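Long-range contact in fuculose-1-phosphate aldolase (Glaciozyma antarctica, PDB 4XXF), which belongs to the class II aldolase/adducin family and holds a zinc ion on three histidines within an alpha/beta fold: residues V59-L64 with R91-N95. Sequence-based numbering, arbitrary orientation.
Sequences VNPFGL and RRIVN
N95 lays its CB over the centre of the F62 ring, 3.5 Å from the centroid, in a CH-pi contact, and its amide lies stacked over the CE1-CZ side of the ring, the two planes only 22° apart. F62 reaches this place because its CG stands anti to the backbone N (chi1 -159°). A flat aromatic suits the spot: one face takes N95, and the ring meets F239 of a second subunit edge-to-face.

The backbone of F62 is gripped at both ends. Its N-H points almost straight at I93 O (2.9 Å between F62 N and I93 O, 173° at the hydrogen). Its carbonyl O, in turn, accepts R91 NH1 at 3.0 Å, on a lone pair and close to the guanidinium plane. R91 manages this because its chain bends about the CG-CD bond, with CD packed near P61 CB and L64 CB.

These bonds hold the type II turn from P61 to L64. P61 leads into it, F62 takes the first corner and G63 the second, where the positive phi suits glycine. R91 NH1 lies 3.3 Å from G63 C, a closeness that suits a residue without a side chain. V59 is buried against strand 75-78, yet between the segments it merely touches, CG1 to V94 CG2 at 4.0 Å, and a water bridges N60 O to N95 N. On the solvent side R92 is exposed and turned away from the turn.

N95 also caps helix 96-108, its OD1 weakly bonded to G98 N; its side chain lies about 7 Å from a bound zinc ion, probably the one held by H117, H119 and H181. One backbone bond, one guanidinium bond and a ring-covered cap thus join the turn to the start of that helix, while G63 O, bonded to Q246 of the second subunit, carries the turn into the subunit interface.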
loop_
_atom_site.group_PDB
_atom_site.type_symbol
_atom_site.label_atom_id
_atom_site.label_comp_id
_atom_site.label_asym_id
_atom_site.label_seq_id
_atom_site.Cartn_x
_atom_site.Cartn_y
_atom_site.Cartn_z
ATOM N N VAL A 59 -2.153 -10.279 28.053
ATOM C CA VAL A 59 -1.924 -9.068 27.277
ATOM C C VAL A 59 -0.544 -9.140 26.644
ATOM O O VAL A 59 0.338 -9.862 27.115
ATOM C CB VAL A 59 -2.069 -7.798 28.177
ATOM C CG1 VAL A 59 -1.016 -7.787 29.255
ATOM C CG2 VAL A 59 -2.017 -6.500 27.370
ATOM N N ASN A 60 -0.363 -8.404 25.555
ATOM C CA ASN A 60 0.961 -8.234 24.968
ATOM C C ASN A 60 1.893 -7.458 25.893
ATOM O O ASN A 60 1.459 -6.533 26.579
ATOM C CB ASN A 60 0.842 -7.523 23.622
ATOM C CG ASN A 60 0.094 -6.210 23.717
ATOM O OD1 ASN A 60 -1.095 -6.165 24.051
ATOM N ND2 ASN A 60 0.788 -5.121 23.404
ATOM N N PRO A 61 3.175 -7.864 25.949
ATOM C CA PRO A 61 4.143 -7.177 26.808
ATOM C C PRO A 61 4.627 -5.883 26.160
ATOM O O PRO A 61 4.783 -5.823 24.939
ATOM C CB PRO A 61 5.273 -8.194 26.944
ATOM C CG PRO A 61 5.232 -8.949 25.641
ATOM C CD PRO A 61 3.761 -9.054 25.296
ATOM N N PHE A 62 4.853 -4.865 26.968
ATOM C CA PHE A 62 5.164 -3.527 26.477
ATOM C C PHE A 62 6.436 -3.501 25.637
ATOM O O PHE A 62 7.487 -3.950 26.076
ATOM C CB PHE A 62 5.289 -2.585 27.684
ATOM C CG PHE A 62 5.119 -1.111 27.375
ATOM C CD1 PHE A 62 4.519 -0.655 26.208
ATOM C CD2 PHE A 62 5.556 -0.174 28.302
ATOM C CE1 PHE A 62 4.371 0.710 25.977
ATOM C CE2 PHE A 62 5.407 1.180 28.075
ATOM C CZ PHE A 62 4.819 1.620 26.906
ATOM N N GLY A 63 6.332 -2.970 24.423
ATOM C CA GLY A 63 7.503 -2.750 23.590
ATOM C C GLY A 63 7.841 -3.839 22.583
ATOM O O GLY A 63 8.711 -3.641 21.742
ATOM N N LEU A 64 7.197 -4.997 22.677
ATOM C CA LEU A 64 7.462 -6.066 21.717
ATOM C C LEU A 64 6.644 -5.860 20.436
ATOM O O LEU A 64 5.431 -5.645 20.481
ATOM C CB LEU A 64 7.142 -7.434 22.327
ATOM C CG LEU A 64 7.382 -8.635 21.409
ATOM C CD1 LEU A 64 8.837 -8.757 21.011
ATOM C CD2 LEU A 64 6.929 -9.889 22.109
ATOM N N ARG A 91 11.180 -8.677 29.787
ATOM C CA ARG A 91 10.013 -7.942 29.296
ATOM C C ARG A 91 8.729 -8.445 29.942
ATOM O O ARG A 91 7.724 -8.689 29.284
ATOM C CB ARG A 91 9.907 -8.020 27.764
ATOM C CG ARG A 91 9.113 -6.860 27.160
ATOM C CD ARG A 91 8.810 -7.032 25.674
ATOM N NE ARG A 91 10.015 -6.973 24.847
ATOM C CZ ARG A 91 10.606 -5.842 24.465
ATOM N NH1 ARG A 91 10.098 -4.673 24.826
ATOM N NH2 ARG A 91 11.702 -5.883 23.722
ATOM N N ARG A 92 8.775 -8.603 31.256
ATOM C CA ARG A 92 7.568 -8.878 32.021
ATOM C C ARG A 92 7.018 -7.550 32.507
ATOM O O ARG A 92 6.990 -7.254 33.704
ATOM C CB ARG A 92 7.870 -9.849 33.161
ATOM C CG ARG A 92 8.121 -11.244 32.617
ATOM C CD ARG A 92 8.698 -12.210 33.623
ATOM N NE ARG A 92 8.802 -13.522 32.994
ATOM C CZ ARG A 92 9.756 -14.408 33.237
ATOM N NH1 ARG A 92 10.710 -14.142 34.120
ATOM N NH2 ARG A 92 9.751 -15.570 32.596
ATOM N N ILE A 93 6.585 -6.757 31.529
ATOM C CA ILE A 93 6.133 -5.394 31.766
ATOM C C ILE A 93 4.894 -5.086 30.949
ATOM O O ILE A 93 4.752 -5.529 29.811
ATOM C CB ILE A 93 7.229 -4.353 31.430
ATOM C CG1 ILE A 93 7.773 -4.572 30.015
ATOM C CG2 ILE A 93 8.350 -4.406 32.450
ATOM C CD1 ILE A 93 8.655 -3.435 29.526
ATOM N N VAL A 94 3.983 -4.329 31.547
ATOM C CA VAL A 94 2.756 -3.923 30.885
ATOM C C VAL A 94 2.745 -2.403 30.748
ATOM O O VAL A 94 3.271 -1.690 31.601
ATOM C CB VAL A 94 1.496 -4.415 31.662
ATOM C CG1 VAL A 94 1.341 -3.681 33.000
ATOM C CG2 VAL A 94 0.239 -4.271 30.817
ATOM N N ASN A 95 2.188 -1.909 29.648
ATOM C CA ASN A 95 1.885 -0.491 29.528
ATOM C C ASN A 95 0.692 -0.198 30.448
ATOM O O ASN A 95 -0.440 -0.557 30.129
ATOM C CB ASN A 95 1.605 -0.150 28.060
ATOM C CG ASN A 95 0.942 1.208 27.861
ATOM O OD1 ASN A 95 0.899 2.050 28.757
ATOM N ND2 ASN A 95 0.426 1.425 26.657
HETATM O O HOH W 1 1.595 -3.851 27.330
#